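Local coordinates for protein oxidase/hydroxylase (Streptomyces hygroscopicus subsp. hygroscopicus, PDB 4XCA) that probably acts as a 2-oxoglutarate-dependent dioxygenase of the phytanoyl-CoA dioxygenase family, carrying out oxidative cyclization in orthosomycin biosynthesis, at residues F46-R51 and G90-K95; R84-Y89 and C133-A138; V98-G103 and V252-V257. One frame throughout, in Å; residues are numbered along the deposited sequence.

Contact 1 of 3, residues F46-R51 and G90-K95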
loop_
_atom_site.group_PDB
_atom_site.type_symbol
_atom_site.label_atom_id
_atom_site.label_comp_id
_atom_site.label_asym_id
_atom_site.label_seq_id
_atom_site.Cartn_x
_atom_site.Cartn_y
_atom_site.Cartn_z
ATOM N N PHE A 46 -21.949 41.749 1.129
ATOM C CA PHE A 46 -21.191 40.680 0.490
ATOM C C PHE A 46 -21.755 40.403 -0.911
ATOM O O PHE A 46 -22.875 40.809 -1.220
ATOM C CB PHE A 46 -21.225 39.410 1.345
ATOM C CG PHE A 46 -20.166 39.360 2.412
ATOM C CD1 PHE A 46 -19.065 38.517 2.277
ATOM C CD2 PHE A 46 -20.278 40.140 3.557
ATOM C CE1 PHE A 46 -18.090 38.455 3.271
ATOM C CE2 PHE A 46 -19.317 40.086 4.553
ATOM C CZ PHE A 46 -18.220 39.243 4.416
ATOM N N PRO A 47 -20.971 39.732 -1.773
ATOM C CA PRO A 47 -21.553 39.309 -3.054
ATOM C C PRO A 47 -22.581 38.209 -2.813
ATOM O O PRO A 47 -22.506 37.535 -1.780
ATOM C CB PRO A 47 -20.347 38.787 -3.848
ATOM C CG PRO A 47 -19.140 39.316 -3.144
ATOM C CD PRO A 47 -19.525 39.456 -1.699
ATOM N N ARG A 48 -23.515 38.021 -3.742
ATOM C CA ARG A 48 -24.618 37.092 -3.506
ATOM C C ARG A 48 -24.125 35.648 -3.511
ATOM O O ARG A 48 -24.650 34.814 -2.779
ATOM C CB ARG A 48 -25.732 37.293 -4.533
ATOM C CG ARG A 48 -27.113 36.951 -3.979
ATOM C CD ARG A 48 -27.286 37.516 -2.559
ATOM N NE ARG A 48 -28.450 36.964 -1.860
ATOM C CZ ARG A 48 -28.484 36.686 -0.557
ATOM N NH1 ARG A 48 -27.410 36.900 0.201
ATOM N NH2 ARG A 48 -29.588 36.185 -0.008
ATOM N N THR A 49 -23.120 35.362 -4.336
ATOM C CA THR A 49 -22.305 34.159 -4.166
ATOM C C THR A 49 -21.176 34.477 -3.186
ATOM O O THR A 49 -20.308 35.296 -3.482
ATOM C CB THR A 49 -21.690 33.651 -5.498
ATOM O OG1 THR A 49 -22.712 33.088 -6.340
ATOM C CG2 THR A 49 -20.630 32.587 -5.215
ATOM N N ARG A 50 -21.182 33.837 -2.022
ATOM C CA ARG A 50 -20.160 34.120 -1.016
ATOM C C ARG A 50 -19.777 32.905 -0.165
ATOM O O ARG A 50 -20.466 31.875 -0.146
ATOM C CB ARG A 50 -20.633 35.239 -0.086
ATOM C CG ARG A 50 -21.856 34.840 0.722
ATOM C CD ARG A 50 -22.049 35.730 1.933
ATOM N NE ARG A 50 -20.951 35.620 2.883
ATOM C CZ ARG A 50 -20.889 36.294 4.029
ATOM N NH1 ARG A 50 -21.863 37.129 4.366
ATOM N NH2 ARG A 50 -19.855 36.135 4.840
ATOM N N ARG A 51 -18.676 33.061 0.558
ATOM C CA ARG A 51 -18.206 32.081 1.523
ATOM C C ARG A 51 -18.422 32.643 2.927
ATOM O O ARG A 51 -18.303 33.853 3.120
ATOM C CB ARG A 51 -16.731 31.773 1.266
ATOM C CG ARG A 51 -16.092 30.745 2.176
ATOM C CD ARG A 51 -14.593 30.677 1.902
ATOM N NE ARG A 51 -13.993 29.466 2.449
ATOM C CZ ARG A 51 -14.007 28.286 1.833
ATOM N NH1 ARG A 51 -14.595 28.155 0.649
ATOM N NH2 ARG A 51 -13.444 27.232 2.407
ATOM N N GLY A 90 -19.319 28.139 5.495
ATOM C CA GLY A 90 -20.575 28.012 4.787
ATOM C C GLY A 90 -20.401 28.457 3.351
ATOM O O GLY A 90 -19.524 29.271 3.046
ATOM N N LEU A 91 -21.225 27.907 2.466
ATOM C CA LEU A 91 -21.206 28.281 1.054
ATOM C C LEU A 91 -22.609 28.628 0.581
ATOM O O LEU A 91 -23.530 27.808 0.692
ATOM C CB LEU A 91 -20.636 27.152 0.181
ATOM C CG LEU A 91 -19.173 26.746 0.331
ATOM C CD1 LEU A 91 -18.864 25.547 -0.574
ATOM C CD2 LEU A 91 -18.220 27.908 0.024
ATOM N N ARG A 92 -22.772 29.852 0.082
ATOM C CA ARG A 92 -23.988 30.248 -0.615
ATOM C C ARG A 92 -23.675 30.432 -2.089
ATOM O O ARG A 92 -22.759 31.188 -2.442
ATOM C CB ARG A 92 -24.564 31.545 -0.050
ATOM C CG ARG A 92 -25.766 32.083 -0.851
ATOM C CD ARG A 92 -26.222 33.473 -0.366
ATOM N NE ARG A 92 -26.437 33.523 1.079
ATOM C CZ ARG A 92 -27.473 32.962 1.698
ATOM N NH1 ARG A 92 -28.393 32.311 0.996
ATOM N NH2 ARG A 92 -27.591 33.045 3.017
ATOM N N ARG A 93 -24.440 29.773 -2.949
ATOM C CA ARG A 93 -24.221 29.899 -4.386
ATOM C C ARG A 93 -25.491 30.211 -5.165
ATOM O O ARG A 93 -26.584 29.758 -4.821
ATOM C CB ARG A 93 -23.565 28.633 -4.928
ATOM C CG ARG A 93 -22.053 28.638 -4.721
ATOM C CD ARG A 93 -21.389 27.381 -5.238
ATOM N NE ARG A 93 -21.814 27.057 -6.597
ATOM C CZ ARG A 93 -21.691 25.855 -7.152
ATOM N NH1 ARG A 93 -21.157 24.864 -6.453
ATOM N NH2 ARG A 93 -22.109 25.649 -8.397
ATOM N N THR A 94 -25.331 31.014 -6.210
ATOM C CA THR A 94 -26.445 31.409 -7.057
ATOM C C THR A 94 -26.195 30.962 -8.489
ATOM O O THR A 94 -25.237 30.243 -8.763
ATOM C CB THR A 94 -26.688 32.948 -7.036
ATOM O OG1 THR A 94 -25.483 33.638 -7.388
ATOM C CG2 THR A 94 -27.134 33.395 -5.657
ATOM N N LYS A 95 -27.076 31.404 -9.379
ATOM C CA LYS A 95 -27.039 31.090 -10.797
ATOM C C LYS A 95 -25.697 31.452 -11.423
ATOM O O LYS A 95 -25.154 32.513 -11.137
ATOM C CB LYS A 95 -28.172 31.836 -11.508
ATOM C CG LYS A 95 -28.431 31.408 -12.941
ATOM C CD LYS A 95 -29.524 32.263 -13.574
ATOM C CE LYS A 95 -29.148 33.742 -13.566
ATOM N NZ LYS A 95 -30.127 34.586 -14.320
#
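The guanidinium groups of Arg-48 and Arg-92 lie flat on each other, centres 4.5 Å apart and planes 21° from parallel. The stack is offset. CD of Arg-92 sits toward the rim over one face of the Arg-48 group, and NH2 of Arg-48 lies over one face of the Arg-92 group. The Arg-50 guanidinium has the Phe-46 ring over one face. In its plane, NE and NH2 both grip the carbonyl O of Arg-51, side-on.

The backbones form an antiparallel ladder between strands 50-52 and 83-93. Arg-50 and Arg-92 are a hydrogen-bonded pair: Arg-92 N gives a straight bond to Arg-50 O (3.1 Å, 165°), and Arg-50 N gives a more bent one to Arg-92 O. Arg-51 and Leu-91 follow as a non-hydrogen-bonded pair, their side chains side by side, with Arg-51 NH1 3.7 Å from Leu-91 CD2. Leu-91 also touches the bound 2-oxoglutarate. Beyond the ladder, the hydroxyls of Thr-49 OG1 and Thr-94 OG1 hydrogen-bond at 3.0 Å. Arg-92 starts with CG anti to its N (chi1 174°), and its extended start carries CD to 3.2 Å from Arg-48 O. The bend at chi3 then turns the guanidinium against that of Arg-48.

Like charges come close here, with Arg-48 NH1 3.6 Å from Arg-92 NE. Asp-216 and Asp-40 form salt bridges with Arg-92, and Asp-40 also pairs with Arg-50. With a leucine at Arg-92, Asp-216 would probably be left with only its long, weak pair to Arg-48, and the Arg-48 guanidinium would lose the flat group it lies on. The two aspartates are likely to offset the positive charge, which would let the arginines stack at this sheet edge.

Contact 2 of 3, residues R84-Y89 and C133-A138. With AKG (2-oxoglutaric acid), chain F.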
loop_
_atom_site.group_PDB
_atom_site.type_symbol
_atom_site.label_atom_id
_atom_site.label_comp_id
_atom_site.label_asym_id
_atom_site.label_seq_id
_atom_site.Cartn_x
_atom_site.Cartn_y
_atom_site.Cartn_z
ATOM N N ARG A 84 -9.133 16.641 15.236
ATOM C CA ARG A 84 -9.080 18.091 15.311
ATOM C C ARG A 84 -9.972 18.726 14.232
ATOM O O ARG A 84 -9.988 18.266 13.092
ATOM C CB ARG A 84 -7.621 18.566 15.167
ATOM C CG ARG A 84 -7.494 20.056 14.932
ATOM C CD ARG A 84 -6.073 20.554 14.840
ATOM N NE ARG A 84 -6.034 21.942 15.288
ATOM C CZ ARG A 84 -4.967 22.725 15.252
ATOM N NH1 ARG A 84 -3.817 22.278 14.765
ATOM N NH2 ARG A 84 -5.055 23.966 15.706
ATOM N N LEU A 85 -10.726 19.767 14.594
ATOM C CA LEU A 85 -11.484 20.546 13.613
ATOM C C LEU A 85 -10.548 21.422 12.775
ATOM O O LEU A 85 -9.926 22.349 13.282
ATOM C CB LEU A 85 -12.537 21.420 14.297
ATOM C CG LEU A 85 -13.392 22.281 13.358
ATOM C CD1 LEU A 85 -14.204 21.405 12.397
ATOM C CD2 LEU A 85 -14.310 23.182 14.160
ATOM N N LEU A 86 -10.443 21.127 11.488
ATOM C CA LEU A 86 -9.461 21.806 10.652
ATOM C C LEU A 86 -10.028 23.081 10.016
ATOM O O LEU A 86 -9.297 24.042 9.764
ATOM C CB LEU A 86 -8.951 20.852 9.577
ATOM C CG LEU A 86 -7.629 20.136 9.864
ATOM C CD1 LEU A 86 -7.249 20.116 11.322
ATOM C CD2 LEU A 86 -7.656 18.750 9.302
ATOM N N GLU A 87 -11.334 23.071 9.756
ATOM C CA GLU A 87 -12.037 24.220 9.187
ATOM C C GLU A 87 -13.540 24.022 9.336
ATOM O O GLU A 87 -14.011 22.889 9.518
ATOM C CB GLU A 87 -11.679 24.399 7.711
ATOM C CG GLU A 87 -12.014 23.174 6.862
ATOM C CD GLU A 87 -11.563 23.299 5.404
ATOM O OE1 GLU A 87 -11.248 22.244 4.803
ATOM O OE2 GLU A 87 -11.533 24.438 4.859
ATOM N N GLY A 88 -14.284 25.117 9.239
ATOM C CA GLY A 88 -15.737 25.083 9.253
ATOM C C GLY A 88 -16.271 26.327 8.577
ATOM O O GLY A 88 -16.071 27.436 9.076
ATOM N N TYR A 89 -16.929 26.165 7.431
ATOM C CA TYR A 89 -17.336 27.333 6.642
ATOM C C TYR A 89 -18.676 27.074 5.951
ATOM O O TYR A 89 -19.123 25.939 5.851
ATOM C CB TYR A 89 -16.239 27.716 5.606
ATOM C CG TYR A 89 -15.949 26.625 4.592
ATOM C CD1 TYR A 89 -14.971 25.666 4.830
ATOM C CD2 TYR A 89 -16.679 26.532 3.412
ATOM C CE1 TYR A 89 -14.724 24.650 3.921
ATOM C CE2 TYR A 89 -16.440 25.517 2.492
ATOM C CZ TYR A 89 -15.460 24.584 2.754
ATOM O OH TYR A 89 -15.216 23.589 1.838
ATOM N N CYS A 133 -7.981 8.035 7.051
ATOM C CA CYS A 133 -7.985 9.121 6.087
ATOM C C CYS A 133 -7.699 10.392 6.850
ATOM O O CYS A 133 -8.485 10.772 7.721
ATOM C CB CYS A 133 -9.335 9.210 5.355
ATOM S SG CYS A 133 -9.801 7.651 4.592
ATOM N N PRO A 134 -6.566 11.042 6.538
ATOM C CA PRO A 134 -6.072 12.222 7.268
ATOM C C PRO A 134 -6.916 13.485 7.082
ATOM O O PRO A 134 -6.938 14.328 7.972
ATOM C CB PRO A 134 -4.671 12.419 6.690
ATOM C CG PRO A 134 -4.763 11.816 5.319
ATOM C CD PRO A 134 -5.632 10.616 5.480
ATOM N N TYR A 135 -7.596 13.628 5.952
ATOM C CA TYR A 135 -8.417 14.807 5.751
ATOM C C TYR A 135 -9.791 14.439 5.203
ATOM O O TYR A 135 -9.927 14.095 4.035
ATOM C CB TYR A 135 -7.719 15.791 4.805
ATOM C CG TYR A 135 -8.087 17.237 5.037
ATOM C CD1 TYR A 135 -9.414 17.663 4.960
ATOM C CD2 TYR A 135 -7.105 18.189 5.332
ATOM C CE1 TYR A 135 -9.760 18.988 5.172
ATOM C CE2 TYR A 135 -7.446 19.514 5.542
ATOM C CZ TYR A 135 -8.775 19.905 5.462
ATOM O OH TYR A 135 -9.119 21.220 5.678
ATOM N N VAL A 136 -10.814 14.525 6.041
ATOM C CA VAL A 136 -12.164 14.283 5.573
ATOM C C VAL A 136 -13.021 15.511 5.837
ATOM O O VAL A 136 -12.719 16.333 6.710
ATOM C CB VAL A 136 -12.821 13.041 6.231
ATOM C CG1 VAL A 136 -11.930 11.800 6.092
ATOM C CG2 VAL A 136 -13.163 13.306 7.690
ATOM N N LYS A 137 -14.097 15.623 5.076
ATOM C CA LYS A 137 -14.976 16.762 5.162
ATOM C C LYS A 137 -16.414 16.266 5.292
ATOM O O LYS A 137 -16.811 15.322 4.611
ATOM C CB LYS A 137 -14.796 17.644 3.927
ATOM C CG LYS A 137 -15.332 19.023 4.066
ATOM C CD LYS A 137 -14.862 19.891 2.915
ATOM C CE LYS A 137 -13.440 20.329 3.121
ATOM N NZ LYS A 137 -13.066 21.314 2.086
ATOM N N ALA A 138 -17.171 16.871 6.201
ATOM C CA ALA A 138 -18.585 16.587 6.328
ATOM C C ALA A 138 -19.360 17.781 5.788
ATOM O O ALA A 138 -19.346 18.856 6.387
ATOM C CB ALA A 138 -18.957 16.301 7.778
HETATM C C1 AKG F . -15.743 22.445 -1.123
HETATM O O1 AKG F . -14.506 22.242 -1.086
HETATM O O2 AKG F . -16.235 23.434 -0.535
HETATM C C2 AKG F . -16.646 21.504 -1.876
HETATM O O5 AKG F . -16.224 20.433 -2.266
HETATM C C3 AKG F . -18.073 21.927 -2.128
HETATM C C4 AKG F . -18.893 20.739 -2.558
HETATM C C5 AKG F . -20.285 21.222 -2.900
HETATM O O3 AKG F . -21.207 20.387 -3.063
HETATM O O4 AKG F . -20.534 22.456 -3.043
#
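The backbones of Leu-86 to Tyr-89 and Tyr-135 to Lys-137 stay well apart, the nearest CA atoms being those of Leu-86 and Tyr-135 at 8.6 Å, so side chains make the contact.

Glu-87 OE1 is the shared acceptor. Tyr-135 OH donates to it at 2.5 Å, from above the carboxylate plane. OE1 lies at the edge of the Tyr-135 ring, near its plane, and the carboxylate and ring planes are 81° apart. Lys-137 NZ forms a salt bridge to the same OE1, a weak one at 3.4 Å. Lys-137 bends at chi3 (-78°), which also puts NZ near the plane of the Tyr-89 ring, at its edge. There NZ donates to Tyr-89 OH at 3.1 Å. Tyr-89 OH donates in turn to 2-oxoglutarate O2 at 2.6 Å. The chain of polar contacts thus runs from Tyr-135 through Glu-87, Lys-137 and Tyr-89 to the cosubstrate. Glu-202, an iron ligand in another structure of this protein, is a second, long and weak ion-pair partner of Lys-137.

Leu-86 covers one face of the Tyr-135 ring. Its CD2 makes a CH-pi contact 4.1 Å from the ring centroid, offset toward the rim. Leu-86 and Glu-87 can both turn to this side because they form a classic beta bulge opposite Gly-223 of strand 217-226. That strand lies between strands 83-93 and 136-141 in the sheet.

Tyr-141 and Arg-217 also hydrogen-bond the ligand. The arrangement belongs to the cosubstrate pocket inside the double-stranded beta helix of a 2-oxoglutarate oxygenase.

Contact 3 of 3, residues V98-G103 and V252-V257. With NI (nickel (II) ion), chain E; AKG (2-oxoglutaric acid), chain F.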
loop_
_atom_site.group_PDB
_atom_site.type_symbol
_atom_site.label_atom_id
_atom_site.label_comp_id
_atom_site.label_asym_id
_atom_site.label_seq_id
_atom_site.Cartn_x
_atom_site.Cartn_y
_atom_site.Cartn_z
ATOM N N VAL A 98 -19.920 27.922 -10.339
ATOM C CA VAL A 98 -19.422 26.596 -10.643
ATOM C C VAL A 98 -18.264 26.326 -9.675
ATOM O O VAL A 98 -17.791 27.244 -9.006
ATOM C CB VAL A 98 -18.984 26.502 -12.137
ATOM C CG1 VAL A 98 -17.850 27.485 -12.414
ATOM C CG2 VAL A 98 -18.610 25.059 -12.548
ATOM N N LEU A 99 -17.854 25.070 -9.554
ATOM C CA LEU A 99 -16.686 24.712 -8.778
ATOM C C LEU A 99 -15.930 23.655 -9.563
ATOM O O LEU A 99 -16.402 22.534 -9.718
ATOM C CB LEU A 99 -17.067 24.196 -7.386
ATOM C CG LEU A 99 -15.939 23.877 -6.396
ATOM C CD1 LEU A 99 -15.087 25.101 -6.076
ATOM C CD2 LEU A 99 -16.538 23.349 -5.133
ATOM N N TYR A 100 -14.763 24.016 -10.076
ATOM C CA TYR A 100 -14.021 23.103 -10.917
ATOM C C TYR A 100 -13.383 21.993 -10.082
ATOM O O TYR A 100 -13.335 22.075 -8.851
ATOM C CB TYR A 100 -12.984 23.876 -11.716
ATOM C CG TYR A 100 -13.617 24.882 -12.653
ATOM C CD1 TYR A 100 -14.786 24.574 -13.346
ATOM C CD2 TYR A 100 -13.067 26.149 -12.831
ATOM C CE1 TYR A 100 -15.371 25.489 -14.213
ATOM C CE2 TYR A 100 -13.661 27.075 -13.690
ATOM C CZ TYR A 100 -14.805 26.736 -14.375
ATOM O OH TYR A 100 -15.391 27.647 -15.229
ATOM N N LEU A 101 -12.926 20.945 -10.755
ATOM C CA LEU A 101 -12.386 19.779 -10.071
ATOM C C LEU A 101 -11.129 20.086 -9.275
ATOM O O LEU A 101 -10.231 20.784 -9.746
ATOM C CB LEU A 101 -12.090 18.674 -11.072
ATOM C CG LEU A 101 -13.270 18.016 -11.786
ATOM C CD1 LEU A 101 -12.751 16.884 -12.638
ATOM C CD2 LEU A 101 -14.348 17.528 -10.795
ATOM N N HIS A 102 -11.092 19.573 -8.052
ATOM C CA HIS A 102 -9.920 19.669 -7.190
ATOM C C HIS A 102 -9.811 18.370 -6.391
ATOM O O HIS A 102 -10.776 17.625 -6.282
ATOM C CB HIS A 102 -10.012 20.884 -6.263
ATOM C CG HIS A 102 -11.276 20.945 -5.466
ATOM N ND1 HIS A 102 -12.502 21.236 -6.029
ATOM C CD2 HIS A 102 -11.508 20.735 -4.147
ATOM C CE1 HIS A 102 -13.434 21.206 -5.093
ATOM N NE2 HIS A 102 -12.857 20.904 -3.941
ATOM N N GLY A 103 -8.636 18.097 -5.841
ATOM C CA GLY A 103 -8.412 16.848 -5.148
ATOM C C GLY A 103 -7.823 15.826 -6.100
ATOM O O GLY A 103 -7.301 16.193 -7.156
ATOM N N VAL A 252 -5.023 21.616 -9.865
ATOM C CA VAL A 252 -6.472 21.695 -9.806
ATOM C C VAL A 252 -6.916 22.378 -11.101
ATOM O O VAL A 252 -6.121 23.089 -11.719
ATOM C CB VAL A 252 -6.966 22.477 -8.575
ATOM C CG1 VAL A 252 -6.567 21.776 -7.279
ATOM C CG2 VAL A 252 -6.418 23.896 -8.593
ATOM N N GLU A 253 -8.164 22.177 -11.520
ATOM C CA GLU A 253 -8.601 22.719 -12.811
ATOM C C GLU A 253 -8.561 24.252 -12.864
ATOM O O GLU A 253 -8.320 24.826 -13.922
ATOM C CB GLU A 253 -10.001 22.226 -13.159
ATOM C CG GLU A 253 -10.004 20.898 -13.919
ATOM C CD GLU A 253 -11.413 20.451 -14.286
ATOM O OE1 GLU A 253 -12.361 20.819 -13.553
ATOM O OE2 GLU A 253 -11.573 19.756 -15.314
ATOM N N GLU A 254 -8.776 24.909 -11.727
ATOM C CA GLU A 254 -8.673 26.368 -11.663
ATOM C C GLU A 254 -7.321 26.910 -12.143
ATOM O O GLU A 254 -7.232 28.062 -12.561
ATOM C CB GLU A 254 -8.930 26.860 -10.237
ATOM C CG GLU A 254 -10.401 26.926 -9.873
ATOM C CD GLU A 254 -10.638 27.505 -8.487
ATOM O OE1 GLU A 254 -9.731 28.187 -7.953
ATOM O OE2 GLU A 254 -11.734 27.275 -7.932
ATOM N N ASP A 255 -6.275 26.091 -12.091
ATOM C CA ASP A 255 -4.952 26.542 -12.525
ATOM C C ASP A 255 -4.899 26.819 -14.026
ATOM O O ASP A 255 -4.053 27.603 -14.465
ATOM C CB ASP A 255 -3.863 25.518 -12.178
ATOM C CG ASP A 255 -3.667 25.342 -10.688
ATOM O OD1 ASP A 255 -3.918 26.299 -9.925
ATOM O OD2 ASP A 255 -3.254 24.234 -10.273
ATOM N N PHE A 256 -5.772 26.175 -14.809
ATOM C CA PHE A 256 -5.728 26.326 -16.269
ATOM C C PHE A 256 -7.098 26.501 -16.953
ATOM O O PHE A 256 -7.167 26.964 -18.092
ATOM C CB PHE A 256 -4.975 25.140 -16.910
ATOM C CG PHE A 256 -5.546 23.778 -16.586
ATOM C CD1 PHE A 256 -6.482 23.179 -17.430
ATOM C CD2 PHE A 256 -5.115 23.075 -15.465
ATOM C CE1 PHE A 256 -6.995 21.923 -17.149
ATOM C CE2 PHE A 256 -5.631 21.823 -15.173
ATOM C CZ PHE A 256 -6.569 21.238 -16.020
ATOM N N VAL A 257 -8.182 26.143 -16.278
ATOM C CA VAL A 257 -9.503 26.447 -16.805
ATOM C C VAL A 257 -9.839 27.919 -16.539
ATOM O O VAL A 257 -10.299 28.634 -17.433
ATOM C CB VAL A 257 -10.601 25.554 -16.191
ATOM C CG1 VAL A 257 -11.954 25.999 -16.686
ATOM C CG2 VAL A 257 -10.367 24.079 -16.531
HETATM NI NI NI E . -14.005 20.262 -2.156
HETATM C C1 AKG F . -15.743 22.445 -1.123
HETATM O O1 AKG F . -14.506 22.242 -1.086
HETATM O O2 AKG F . -16.235 23.434 -0.535
HETATM C C2 AKG F . -16.646 21.504 -1.876
HETATM O O5 AKG F . -16.224 20.433 -2.266
HETATM C C3 AKG F . -18.073 21.927 -2.128
HETATM C C4 AKG F . -18.893 20.739 -2.558
HETATM C C5 AKG F . -20.285 21.222 -2.900
HETATM O O3 AKG F . -21.207 20.387 -3.063
HETATM O O4 AKG F . -20.534 22.456 -3.043
HETATM O O HOH W 1 -13.868 26.828 -9.346
HETATM O O HOH W 2 -12.131 24.491 -7.579
HETATM O O HOH W 3 -10.159 23.652 -9.266
HETATM O O HOH W 4 -12.292 19.918 -1.426
HETATM O O HOH W 5 -14.496 19.152 -0.469
#
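His-102 takes chi1 53°, with CG between the backbone N and the carbonyl carbon, and this turns its ring away from Val-252 and toward the nickel. Glu-253 is extended beyond CG (chi2 -178°), long enough to lay its carboxylate alongside Leu-101.

Two hydrogen bonds join Leu-101 to Glu-253. Leu-101 N donates to Glu-253 OE1 at 2.9 Å, on the anti side of the carboxylate and 29° out of its plane. Glu-253 N donates to Leu-101 O at 3.1 Å, almost straight. OE1 also accepts from Ser-178, and OE2 from Leu-179 N, which fixes the rotation of the carboxylate.

The strand 99-102 is an outermost strand, within this chain, of the smaller sheet of the double-stranded beta helix, and the C-terminal segment 252-257 packs beside it. On this strand His-102 supplies one ligand of the metal site, with NE2 2.2 Å from nickel. 2-Oxoglutarate binds the metal through O1 and O5, two waters fill further positions, and His-206 is the other protein ligand. Glu-202, which binds iron in another structure of this protein, does not bind the metal here. At the other side of the ring, ND1 donates to Tyr-100 O at 3.1 Å, within the planes of both groups. This second-shell bond sets the turn of the imidazole. CD2 of Leu-99 lies 3.7 Å from C3 of the ligand.

Val-257 CG1 rests over one face of the Tyr-100 ring in a CH-pi contact, 3.9 Å from the centroid. CG of Glu-254 meets the edge of that ring. Tyr-100 OH hydrogen-bonds Arg-210. Glu-254 OE2 accepts from two waters, one bound to Tyr-100 N and the other to Tyr-100 O. A third water links Leu-101 O to Glu-254 N. CG1 of Val-252 packs against His-102 CB, 3.7 Å away.

In the fold
From the N terminus, the chain first reaches residues 46-51. Contact 1 closes the largely helical loop up to 90-95, adding strand 50-52, outermost within this chain, to strand 83-93 of the larger sheet. Contact 2 opens at 84-89, inside that loop, and closes at 133-138, so contacts 1 and 2 cross. They share strand 83-93 and touch where Arg-51 meets Tyr-89. Contact 3 opens at 98-103, after contact 1 has closed, and crosses contact 2. Its long loop ends at the C terminus, which it ties to the smaller sheet. Contacts 2 and 3 do not touch, but both reach 2-oxoglutarate. Arg-93 packs on Val-98, joining contacts 1 and 3.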